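Long-range contacts in glucosamine-6-phosphate deaminase (Bacillus subtilis, PDB 2BKX), which belongs to the glucosamine-6-phosphate isomerase/6-phosphogluconolactonase family of enzymes, built on a Rossmann-like alpha/beta fold, and here holds fructose -6-phosphate: residues R135-P144 with T156-R167; M1-L12 with V229-A238. All blocks are in the same frame, centred on the assembly; numbering follows the deposited sequence. Where two conformers were deposited one is given.

In the fold
The two contacts illustrate how one alpha/beta enzyme uses different chemistry in different places. Contact 1 folds a loop that follows strand 128-131 against helix 159-165 and supplies His138, Gly140 and Arg167 to the fructose -6-phosphate pocket; it depends on side-chain hydrogen bonds gathered on a buried glutamate. Contact 2 brings the two ends of the chain together as neighbouring parallel strands, held mainly by backbone bonds and by apolar side chains on both sheet faces, with one salt bridge toward the surface. Both are partly buried, with exposed margins. Their centres lie 21 Å apart and they do not touch; contact 2 only comes near the pocket, the Tyr9 side chain lying about 8 Å from fructose -6-phosphate.

Contact 1. Residues R135-P144 with T156-R167; sequences RNGHIGFNEP and TLNEQTRQANAR. With F6R (fructose -6-phosphate), chain C.
Glu143 reaches from the loop to the start of helix 159-165, and its atoms can be followed outward one at a time. CB and CG lie beside the amide of Asn158, with CG 3.6 Å from Asn158 OD1. A bend at chi2 (-80°) then lays the carboxylate nearly parallel to that amide, their planes 12° apart in a stack that brings CD to within 3.6 Å of Asn158 CG. At the tip, each oxygen takes two bonds. OE2 receives the Thr161 hydroxyl on its syn lone pair (OG1 to OE2, 2.7 Å) and the backbone N of Asn158 from above the carboxylate plane (2.9 Å). OE1 is approached from opposite faces by Asn136 ND2 and His138 ND1. Four donors therefore fix the carboxylate's rotation, and the carboxylate in turn orients the His138 ring, whose NE2 makes a 2.7 Å hydrogen bond to O5 of fructose -6-phosphate. Glu143 is thus a second-shell residue behind a ligand-binding histidine. Nearer the surface, a water links Asn136 ND2 to Asn158 ND2. Apolar packing continues the interface: Leu157 sets CD2 over one face of Phe141, 3.8 Å from the ring centroid, a CH-pi contact. Farther along the chain, Arg167 NH2 donates to O3P of fructose -6-phosphate (2.8 Å). Phe141 and Leu157 both rest on Ala179 of strand 178-181, Phe141 also touches Val155 of strand 153-156, and Ile139 reaches helix 184-188, so the loop packs against these elements while its His138 and Gly140 bond the ligand.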
loop_
_atom_site.group_PDB
_atom_site.type_symbol
_atom_site.label_atom_id
_atom_site.label_comp_id
_atom_site.label_asym_id
_atom_site.label_seq_id
_atom_site.Cartn_x
_atom_site.Cartn_y
_atom_site.Cartn_z
ATOM N N ARG A 135 -5.627 -0.412 -11.487
ATOM C CA ARG A 135 -6.629 -0.104 -12.471
ATOM C C ARG A 135 -7.641 -1.237 -12.568
ATOM O O ARG A 135 -8.809 -1.004 -12.907
ATOM C CB ARG A 135 -5.988 0.161 -13.853
ATOM C CG ARG A 135 -5.092 1.359 -13.905
ATOM C CD ARG A 135 -4.352 1.423 -15.254
ATOM N NE ARG A 135 -3.434 2.557 -15.261
ATOM C CZ ARG A 135 -2.616 2.906 -16.251
ATOM N NH1 ARG A 135 -1.836 3.966 -16.093
ATOM N NH2 ARG A 135 -2.577 2.226 -17.392
ATOM N N ASN A 136 -7.189 -2.463 -12.280
ATOM C CA ASN A 136 -7.987 -3.662 -12.296
ATOM C C ASN A 136 -8.519 -4.099 -10.923
ATOM O O ASN A 136 -8.984 -5.223 -10.756
ATOM C CB ASN A 136 -7.183 -4.838 -12.890
ATOM C CG ASN A 136 -5.960 -5.188 -12.072
ATOM O OD1 ASN A 136 -5.703 -4.577 -11.030
ATOM N ND2 ASN A 136 -5.206 -6.179 -12.525
ATOM N N GLY A 137 -8.415 -3.224 -9.928
ATOM C CA GLY A 137 -8.879 -3.553 -8.600
ATOM C C GLY A 137 -7.911 -4.293 -7.705
ATOM O O GLY A 137 -8.259 -4.614 -6.574
ATOM N N HIS A 138 -6.665 -4.499 -8.153
ATOM C CA HIS A 138 -5.726 -5.158 -7.262
ATOM C C HIS A 138 -5.481 -4.340 -6.015
ATOM O O HIS A 138 -5.560 -3.123 -6.022
ATOM C CB HIS A 138 -4.425 -5.604 -7.949
ATOM C CG HIS A 138 -3.448 -4.537 -8.339
ATOM N ND1 HIS A 138 -2.811 -4.584 -9.551
ATOM C CD2 HIS A 138 -2.942 -3.466 -7.698
ATOM C CE1 HIS A 138 -1.959 -3.575 -9.644
ATOM N NE2 HIS A 138 -2.011 -2.887 -8.523
ATOM N N ILE A 139 -5.149 -5.038 -4.947
ATOM C CA ILE A 139 -4.648 -4.454 -3.694
ATOM C C ILE A 139 -3.366 -5.202 -3.361
ATOM O O ILE A 139 -3.264 -6.394 -3.580
ATOM C CB ILE A 139 -5.678 -4.438 -2.547
ATOM C CG1 ILE A 139 -6.226 -5.824 -2.264
ATOM C CG2 ILE A 139 -6.800 -3.456 -2.881
ATOM C CD1 ILE A 139 -7.117 -5.932 -1.008
ATOM N N GLY A 140 -2.371 -4.496 -2.879
ATOM C CA GLY A 140 -1.012 -5.001 -2.992
ATOM C C GLY A 140 -0.764 -5.398 -4.446
ATOM O O GLY A 140 -1.196 -4.691 -5.348
ATOM N N PHE A 141 -0.133 -6.544 -4.667
ATOM C CA PHE A 141 -0.105 -7.134 -6.017
ATOM C C PHE A 141 -0.939 -8.407 -6.094
ATOM O O PHE A 141 -0.635 -9.362 -6.852
ATOM C CB PHE A 141 1.315 -7.350 -6.528
ATOM C CG PHE A 141 2.039 -6.084 -6.940
ATOM C CD1 PHE A 141 3.371 -5.983 -6.648
ATOM C CD2 PHE A 141 1.423 -5.057 -7.669
ATOM C CE1 PHE A 141 4.126 -4.876 -7.094
ATOM C CE2 PHE A 141 2.172 -3.933 -8.080
ATOM C CZ PHE A 141 3.510 -3.862 -7.802
ATOM N N ASN A 142 -2.023 -8.415 -5.322
ATOM C CA ASN A 142 -3.040 -9.467 -5.420
ATOM C C ASN A 142 -3.935 -9.186 -6.604
ATOM O O ASN A 142 -4.801 -8.316 -6.517
ATOM C CB ASN A 142 -3.849 -9.552 -4.127
ATOM C CG ASN A 142 -2.990 -9.882 -2.951
ATOM O OD1 ASN A 142 -2.603 -11.047 -2.764
ATOM N ND2 ASN A 142 -2.720 -8.894 -2.121
ATOM N N GLU A 143 -3.640 -9.862 -7.726
ATOM C CA GLU A 143 -4.339 -9.611 -8.977
ATOM C C GLU A 143 -5.674 -10.336 -9.005
ATOM O O GLU A 143 -5.925 -11.242 -8.202
ATOM C CB GLU A 143 -3.486 -10.045 -10.160
ATOM C CG GLU A 143 -2.123 -9.350 -10.265
ATOM C CD GLU A 143 -2.114 -7.963 -10.852
ATOM O OE1 GLU A 143 -3.120 -7.235 -10.750
ATOM O OE2 GLU A 143 -1.092 -7.556 -11.470
ATOM N N PRO A 144 -6.550 -9.968 -9.954
ATOM C CA PRO A 144 -7.807 -10.697 -10.084
ATOM C C PRO A 144 -7.644 -12.196 -10.111
ATOM O O PRO A 144 -6.724 -12.730 -10.743
ATOM C CB PRO A 144 -8.357 -10.147 -11.398
ATOM C CG PRO A 144 -7.836 -8.752 -11.452
ATOM C CD PRO A 144 -6.461 -8.843 -10.898
ATOM N N THR A 156 2.850 -13.445 -10.313
ATOM C CA THR A 156 3.197 -13.003 -11.650
ATOM C C THR A 156 2.291 -11.812 -11.939
ATOM O O THR A 156 1.079 -11.935 -11.921
ATOM C CB THR A 156 2.996 -14.145 -12.675
ATOM O OG1 THR A 156 3.848 -15.223 -12.315
ATOM C CG2 THR A 156 3.286 -13.712 -14.103
ATOM N N LEU A 157 2.881 -10.656 -12.191
ATOM C CA LEU A 157 2.131 -9.456 -12.425
ATOM C C LEU A 157 1.313 -9.535 -13.714
ATOM O O LEU A 157 1.760 -10.029 -14.759
ATOM C CB LEU A 157 3.047 -8.244 -12.496
ATOM C CG LEU A 157 3.879 -8.004 -11.233
ATOM C CD1 LEU A 157 4.803 -6.831 -11.458
ATOM C CD2 LEU A 157 3.018 -7.713 -10.031
ATOM N N ASN A 158 0.091 -9.030 -13.646
ATOM C CA ASN A 158 -0.709 -8.951 -14.862
ATOM C C ASN A 158 -0.103 -7.943 -15.820
ATOM O O ASN A 158 0.533 -6.955 -15.424
ATOM C CB ASN A 158 -2.134 -8.530 -14.534
ATOM C CG ASN A 158 -2.979 -9.651 -13.940
ATOM O OD1 ASN A 158 -2.510 -10.754 -13.603
ATOM N ND2 ASN A 158 -4.261 -9.356 -13.818
ATOM N N GLU A 159 -0.356 -8.119 -17.106
ATOM C CA GLU A 159 0.145 -7.146 -18.071
ATOM C C GLU A 159 -0.358 -5.722 -17.812
ATOM O O GLU A 159 0.380 -4.758 -17.997
ATOM C CB GLU A 159 -0.147 -7.595 -19.508
ATOM C CG GLU A 159 0.492 -8.983 -19.852
ATOM C CD GLU A 159 1.958 -9.214 -19.383
ATOM O OE1 GLU A 159 2.838 -8.322 -19.439
ATOM O OE2 GLU A 159 2.258 -10.356 -18.963
ATOM N N GLN A 160 -1.594 -5.568 -17.347
ATOM C CA GLN A 160 -2.092 -4.208 -17.049
ATOM C C GLN A 160 -1.263 -3.508 -15.976
ATOM O O GLN A 160 -1.080 -2.303 -16.012
ATOM C CB GLN A 160 -3.542 -4.248 -16.625
ATOM C CG GLN A 160 -4.189 -2.931 -16.609
ATOM C CD GLN A 160 -5.476 -2.973 -15.877
ATOM O OE1 GLN A 160 -6.547 -2.902 -16.470
ATOM N NE2 GLN A 160 -5.388 -3.134 -14.585
ATOM N N THR A 161 -0.778 -4.272 -15.000
ATOM C CA THR A 161 0.057 -3.740 -13.937
ATOM C C THR A 161 1.416 -3.316 -14.463
ATOM O O THR A 161 1.907 -2.230 -14.157
ATOM C CB THR A 161 0.201 -4.778 -12.856
ATOM O OG1 THR A 161 -1.113 -5.065 -12.379
ATOM C CG2 THR A 161 1.080 -4.276 -11.719
ATOM N N ARG A 162 1.989 -4.153 -15.325
ATOM C CA ARG A 162 3.281 -3.792 -15.951
ATOM C C ARG A 162 3.122 -2.546 -16.836
ATOM O O ARG A 162 3.976 -1.656 -16.822
ATOM C CB ARG A 162 3.824 -4.997 -16.735
ATOM C CG ARG A 162 4.146 -6.142 -15.798
ATOM C CD ARG A 162 4.761 -7.323 -16.487
ATOM N NE ARG A 162 6.119 -7.018 -16.927
ATOM C CZ ARG A 162 6.589 -7.108 -18.164
ATOM N NH1 ARG A 162 5.824 -7.486 -19.178
ATOM N NH2 ARG A 162 7.849 -6.781 -18.387
ATOM N N GLN A 163 2.020 -2.491 -17.591
ATOM C CA GLN A 163 1.716 -1.335 -18.446
ATOM C C GLN A 163 1.603 -0.068 -17.587
ATOM O O GLN A 163 2.172 0.979 -17.912
ATOM C CB GLN A 163 0.416 -1.632 -19.228
ATOM C CG GLN A 163 -0.096 -0.615 -20.207
ATOM C CD GLN A 163 -1.470 -1.006 -20.786
ATOM O OE1 GLN A 163 -1.712 -0.838 -21.997
ATOM N NE2 GLN A 163 -2.369 -1.548 -19.947
ATOM N N ALA A 164 0.880 -0.153 -16.464
ATOM C CA ALA A 164 0.681 0.999 -15.604
ATOM C C ALA A 164 1.983 1.504 -14.971
ATOM O O ALA A 164 2.184 2.694 -14.788
ATOM C CB ALA A 164 -0.308 0.682 -14.529
ATOM N N ASN A 165 2.840 0.580 -14.580
ATOM C CA ASN A 165 4.020 0.926 -13.821
ATOM C C ASN A 165 5.215 1.216 -14.723
ATOM O O ASN A 165 6.224 1.672 -14.233
ATOM C CB ASN A 165 4.353 -0.179 -12.803
ATOM C CG ASN A 165 3.360 -0.250 -11.660
ATOM O OD1 ASN A 165 2.340 0.449 -11.697
ATOM N ND2 ASN A 165 3.629 -1.103 -10.679
ATOM N N ALA A 166 5.067 1.002 -16.037
ATOM C CA ALA A 166 6.160 1.248 -16.980
ATOM C C ALA A 166 6.696 2.676 -16.911
ATOM O O ALA A 166 7.890 2.918 -17.176
ATOM C CB ALA A 166 5.742 0.884 -18.422
ATOM N N ARG A 167 5.830 3.628 -16.571
ATOM C CA ARG A 167 6.202 5.039 -16.437
ATOM C C ARG A 167 7.363 5.276 -15.509
ATOM O O ARG A 167 8.047 6.270 -15.613
ATOM C CB ARG A 167 4.986 5.875 -15.981
ATOM C CG ARG A 167 4.476 5.564 -14.579
ATOM C CD ARG A 167 2.955 6.001 -14.340
ATOM N NE ARG A 167 2.537 6.172 -12.907
ATOM C CZ ARG A 167 1.692 5.398 -12.176
ATOM N NH1 ARG A 167 1.043 4.341 -12.712
ATOM N NH2 ARG A 167 1.414 5.712 -10.877
HETATM C C1 F6R C . 1.381 -0.300 -3.465
HETATM C C2 F6R C . 0.649 -1.454 -4.122
HETATM C C3 F6R C . -0.172 -1.368 -5.415
HETATM C C4 F6R C . -0.532 0.073 -5.827
HETATM C C5 F6R C . -1.372 0.153 -7.092
HETATM C C6 F6R C . -1.656 1.598 -7.487
HETATM O O1 F6R C . 2.371 -0.754 -2.522
HETATM O O2 F6R C . 0.685 -2.515 -3.538
HETATM O O3 F6R C . -1.405 -2.034 -5.208
HETATM O O4 F6R C . -1.244 0.678 -4.753
HETATM O O5 F6R C . -0.770 -0.547 -8.174
HETATM O O6 F6R C . -0.416 2.223 -7.853
HETATM P P F6R C . -0.380 3.802 -8.078
HETATM O O1P F6R C . -0.574 4.433 -6.726
HETATM O O2P F6R C . -1.533 4.118 -8.992
HETATM O O3P F6R C . 0.959 4.121 -8.659
HETATM O O HOH W 1 -5.834 -7.345 -15.159
HETATM O O HOH W 2 -5.543 -12.004 -13.074
#

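Contact 2. Residues M1-L12 with V229-A238; sequences MKVMECQTYEEL and VTVLIDREAA
Parallel beta pairing at the margin of the Rossmann-like sheet joins Lys2-Cys6 to Val229-Asp234, setting the start of the chain beside its last strand. Their N-to-C directions are 26° apart. Backbone bonds alternate across the gap: Lys2 N to Val229 O, Val231 N to Lys2 O, Met4 N to Val231 O, Ile233 N to Met4 O and Cys6 N to Ile233 O. Strand 193-197 flanks the second strand on its other side. One face of the pair carries Val3, Val231 and Ile233; Val3 CG1 meets Ile233 CD1 at 3.5 Å, and helix 203-211 packs there through Val206 and Leu210. Met1 adds its CG, 3.6 Å from Val231 CG2. The opposite face is covered by helix 9-26, where Leu12, with CG anti to the backbone N (chi1 172°), brings CG to within 4.0 Å of Leu232 CB. That helix begins with Thr8 as N-cap, its OG1 accepting from Glu11 N.

On the Val3 side of the sheet, Glu5 crosses Arg235 at about a right angle. Glu5 CG lies over the centre of the guanidinium, and Glu5 OE2 forms a salt bridge to Arg235 NH2 (2.6 Å), although the two charged planes stand 66° apart; OE1 pairs with Arg241. Asp234 forms an Asx motif, OD1 accepting from Ala237 N at 3.1 Å, while its carboxylate also binds Ser198 and Gly199. At the outer end, a single water donates to both Gln7 O (2.9 Å) and Glu236 OE1 (2.8 Å).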
loop_
_atom_site.group_PDB
_atom_site.type_symbol
_atom_site.label_atom_id
_atom_site.label_comp_id
_atom_site.label_asym_id
_atom_site.label_seq_id
_atom_site.Cartn_x
_atom_site.Cartn_y
_atom_site.Cartn_z
ATOM N N MET A 1 -17.944 0.361 5.063
ATOM C CA MET A 1 -16.850 1.179 4.397
ATOM C C MET A 1 -17.232 2.650 4.434
ATOM O O MET A 1 -18.363 2.996 4.053
ATOM C CB MET A 1 -16.758 0.724 2.966
ATOM C CG MET A 1 -15.717 1.301 2.141
ATOM S SD MET A 1 -15.803 0.569 0.465
ATOM C CE MET A 1 -15.174 -1.037 0.778
ATOM N N LYS A 2 -16.336 3.532 4.895
ATOM C CA LYS A 2 -16.555 4.996 4.846
ATOM C C LYS A 2 -15.881 5.582 3.624
ATOM O O LYS A 2 -14.688 5.438 3.473
ATOM C CB LYS A 2 -16.028 5.671 6.120
ATOM C CG LYS A 2 -16.093 7.196 6.146
ATOM C CD LYS A 2 -15.543 7.767 7.461
ATOM C CE LYS A 2 -15.532 9.305 7.508
ATOM N NZ LYS A 2 -16.384 9.885 6.440
ATOM N N VAL A 3 -16.652 6.192 2.742
ATOM C CA VAL A 3 -16.121 6.795 1.528
ATOM C C VAL A 3 -16.143 8.290 1.670
ATOM O O VAL A 3 -17.180 8.871 1.974
ATOM C CB VAL A 3 -16.915 6.344 0.277
ATOM C CG1 VAL A 3 -16.324 6.931 -0.986
ATOM C CG2 VAL A 3 -16.935 4.832 0.187
ATOM N N MET A 4 -14.994 8.921 1.451
ATOM C CA MET A 4 -14.838 10.371 1.605
ATOM C C MET A 4 -14.341 10.925 0.248
ATOM O O MET A 4 -13.218 10.610 -0.171
ATOM C CB MET A 4 -13.747 10.598 2.650
ATOM C CG MET A 4 -14.089 11.377 3.900
ATOM S SD MET A 4 -13.103 12.914 3.924
ATOM C CE MET A 4 -13.354 13.460 5.604
ATOM N N GLU A 5 -15.153 11.718 -0.448
ATOM C CA GLU A 5 -14.705 12.403 -1.646
ATOM C C GLU A 5 -13.890 13.611 -1.202
ATOM O O GLU A 5 -14.242 14.337 -0.265
ATOM C CB GLU A 5 -15.873 12.839 -2.566
ATOM C CG GLU A 5 -15.447 12.943 -4.063
ATOM C CD GLU A 5 -16.635 13.122 -5.036
ATOM O OE1 GLU A 5 -17.568 12.283 -5.044
ATOM O OE2 GLU A 5 -16.590 14.096 -5.814
ATOM N N CYS A 6 -12.761 13.784 -1.865
ATOM C CA CYS A 6 -11.799 14.858 -1.612
ATOM C C CYS A 6 -11.791 15.742 -2.843
ATOM O O CYS A 6 -11.843 15.244 -3.956
ATOM C CB CYS A 6 -10.391 14.261 -1.405
ATOM S SG CYS A 6 -10.353 13.130 0.031
ATOM N N GLN A 7 -11.665 17.052 -2.646
ATOM C CA GLN A 7 -11.721 18.007 -3.746
ATOM C C GLN A 7 -10.506 17.906 -4.658
ATOM O O GLN A 7 -10.602 18.129 -5.875
ATOM C CB GLN A 7 -11.773 19.429 -3.170
ATOM C CG GLN A 7 -12.903 20.270 -3.655
ATOM C CD GLN A 7 -12.971 21.640 -2.944
ATOM O OE1 GLN A 7 -12.681 22.670 -3.545
ATOM N NE2 GLN A 7 -13.327 21.631 -1.647
ATOM N N THR A 8 -9.359 17.578 -4.061
ATOM C CA THR A 8 -8.096 17.560 -4.746
ATOM C C THR A 8 -7.224 16.445 -4.177
ATOM O O THR A 8 -7.452 15.974 -3.059
ATOM C CB THR A 8 -7.304 18.871 -4.543
ATOM O OG1 THR A 8 -7.010 19.003 -3.150
ATOM C CG2 THR A 8 -8.092 20.083 -4.988
ATOM N N TYR A 9 -6.189 16.092 -4.935
ATOM C CA TYR A 9 -5.129 15.193 -4.465
ATOM C C TYR A 9 -4.467 15.738 -3.188
ATOM O O TYR A 9 -4.092 14.987 -2.291
ATOM C CB TYR A 9 -4.092 15.005 -5.572
ATOM C CG TYR A 9 -2.968 14.076 -5.204
ATOM C CD1 TYR A 9 -3.176 12.729 -5.110
ATOM C CD2 TYR A 9 -1.711 14.554 -4.915
ATOM C CE1 TYR A 9 -2.144 11.865 -4.760
ATOM C CE2 TYR A 9 -0.683 13.734 -4.552
ATOM C CZ TYR A 9 -0.886 12.372 -4.504
ATOM O OH TYR A 9 0.145 11.526 -4.146
ATOM N N GLU A 10 -4.288 17.051 -3.116
ATOM C CA GLU A 10 -3.621 17.650 -1.982
ATOM C C GLU A 10 -4.481 17.476 -0.715
ATOM O O GLU A 10 -3.979 17.190 0.366
ATOM C CB GLU A 10 -3.366 19.132 -2.262
ATOM C CG GLU A 10 -2.311 19.437 -3.275
ATOM C CD GLU A 10 -2.701 19.229 -4.711
ATOM O OE1 GLU A 10 -3.900 19.031 -5.032
ATOM O OE2 GLU A 10 -1.773 19.321 -5.544
ATOM N N GLU A 11 -5.783 17.598 -0.857
ATOM C CA GLU A 11 -6.688 17.377 0.282
ATOM C C GLU A 11 -6.703 15.896 0.684
ATOM O O GLU A 11 -6.652 15.561 1.876
ATOM C CB GLU A 11 -8.125 17.854 0.010
ATOM C CG GLU A 11 -8.971 17.746 1.258
ATOM C CD GLU A 11 -10.437 18.033 1.100
ATOM O OE1 GLU A 11 -11.038 18.429 2.140
ATOM O OE2 GLU A 11 -11.002 17.814 0.002
ATOM N N LEU A 12 -6.737 14.991 -0.286
ATOM C CA LEU A 12 -6.641 13.558 -0.001
ATOM C C LEU A 12 -5.389 13.255 0.795
ATOM O O LEU A 12 -5.414 12.533 1.791
ATOM C CB LEU A 12 -6.680 12.782 -1.319
ATOM C CG LEU A 12 -6.405 11.267 -1.280
ATOM C CD1 LEU A 12 -7.134 10.597 -2.462
ATOM C CD2 LEU A 12 -4.952 10.891 -1.276
ATOM N N VAL A 229 -12.814 0.375 7.275
ATOM C CA VAL A 229 -12.203 0.786 6.021
ATOM C C VAL A 229 -12.609 2.205 5.703
ATOM O O VAL A 229 -13.800 2.518 5.648
ATOM C CB VAL A 229 -12.643 -0.118 4.852
ATOM C CG1 VAL A 229 -11.999 0.315 3.549
ATOM C CG2 VAL A 229 -12.307 -1.558 5.138
ATOM N N THR A 230 -11.621 3.065 5.443
ATOM C CA THR A 230 -11.869 4.412 4.976
ATOM C C THR A 230 -11.284 4.485 3.574
ATOM O O THR A 230 -10.157 4.091 3.346
ATOM C CB THR A 230 -11.204 5.420 5.884
ATOM O OG1 THR A 230 -11.765 5.305 7.184
ATOM C CG2 THR A 230 -11.327 6.866 5.402
ATOM N N VAL A 231 -12.052 5.044 2.646
ATOM C CA VAL A 231 -11.642 5.174 1.248
ATOM C C VAL A 231 -11.675 6.649 0.889
ATOM O O VAL A 231 -12.747 7.278 0.940
ATOM C CB VAL A 231 -12.561 4.383 0.275
ATOM C CG1 VAL A 231 -12.000 4.461 -1.115
ATOM C CG2 VAL A 231 -12.791 2.957 0.726
ATOM N N LEU A 232 -10.513 7.190 0.517
ATOM C CA LEU A 232 -10.403 8.581 0.115
ATOM C C LEU A 232 -10.311 8.614 -1.391
ATOM O O LEU A 232 -9.445 7.945 -1.964
ATOM C CB LEU A 232 -9.199 9.257 0.755
ATOM C CG LEU A 232 -9.111 9.211 2.268
ATOM C CD1 LEU A 232 -7.836 9.954 2.692
ATOM C CD2 LEU A 232 -10.321 9.746 2.963
ATOM N N ILE A 233 -11.205 9.383 -2.040
ATOM C CA ILE A 233 -11.282 9.381 -3.506
ATOM C C ILE A 233 -11.304 10.821 -3.970
ATOM O O ILE A 233 -12.180 11.568 -3.548
ATOM C CB ILE A 233 -12.560 8.688 -3.974
ATOM C CG1 ILE A 233 -12.691 7.279 -3.334
ATOM C CG2 ILE A 233 -12.586 8.553 -5.480
ATOM C CD1 ILE A 233 -14.012 6.535 -3.595
ATOM N N ASP A 234 -10.368 11.207 -4.824
ATOM C CA ASP A 234 -10.419 12.562 -5.370
ATOM C C ASP A 234 -11.439 12.690 -6.499
ATOM O O ASP A 234 -12.043 11.713 -6.922
ATOM C CB ASP A 234 -9.053 13.128 -5.681
ATOM C CG ASP A 234 -8.392 12.543 -6.889
ATOM O OD1 ASP A 234 -9.021 11.812 -7.696
ATOM O OD2 ASP A 234 -7.195 12.872 -7.061
ATOM N N ARG A 235 -11.690 13.920 -6.952
ATOM C CA ARG A 235 -12.791 14.206 -7.898
ATOM C C ARG A 235 -12.622 13.429 -9.190
ATOM O O ARG A 235 -13.553 12.862 -9.727
ATOM C CB ARG A 235 -12.899 15.716 -8.165
ATOM C CG ARG A 235 -13.198 16.484 -6.931
ATOM C CD ARG A 235 -14.591 16.284 -6.400
ATOM N NE ARG A 235 -14.672 16.617 -4.976
ATOM C CZ ARG A 235 -15.797 16.715 -4.273
ATOM N NH1 ARG A 235 -15.729 17.025 -2.977
ATOM N NH2 ARG A 235 -16.979 16.488 -4.843
ATOM N N GLU A 236 -11.414 13.358 -9.689
ATOM C CA GLU A 236 -11.151 12.673 -10.930
ATOM C C GLU A 236 -11.413 11.172 -10.803
ATOM O O GLU A 236 -11.938 10.527 -11.709
ATOM C CB GLU A 236 -9.720 12.958 -11.369
ATOM C CG GLU A 236 -9.510 14.395 -11.894
ATOM C CD GLU A 236 -9.643 15.469 -10.828
ATOM O OE1 GLU A 236 -9.221 15.229 -9.669
ATOM O OE2 GLU A 236 -10.172 16.581 -11.138
ATOM N N ALA A 237 -11.043 10.606 -9.668
ATOM C CA ALA A 237 -11.277 9.191 -9.436
ATOM C C ALA A 237 -12.746 8.864 -9.211
ATOM O O ALA A 237 -13.137 7.722 -9.423
ATOM C CB ALA A 237 -10.446 8.738 -8.267
ATOM N N ALA A 238 -13.534 9.861 -8.802
ATOM C CA ALA A 238 -14.957 9.680 -8.485
ATOM C C ALA A 238 -15.882 9.890 -9.678
ATOM O O ALA A 238 -17.088 9.748 -9.532
ATOM C CB ALA A 238 -15.388 10.619 -7.353
HETATM O O HOH W 3 -15.644 -0.401 6.953
HETATM O O HOH W 4 -9.185 17.725 -8.392
#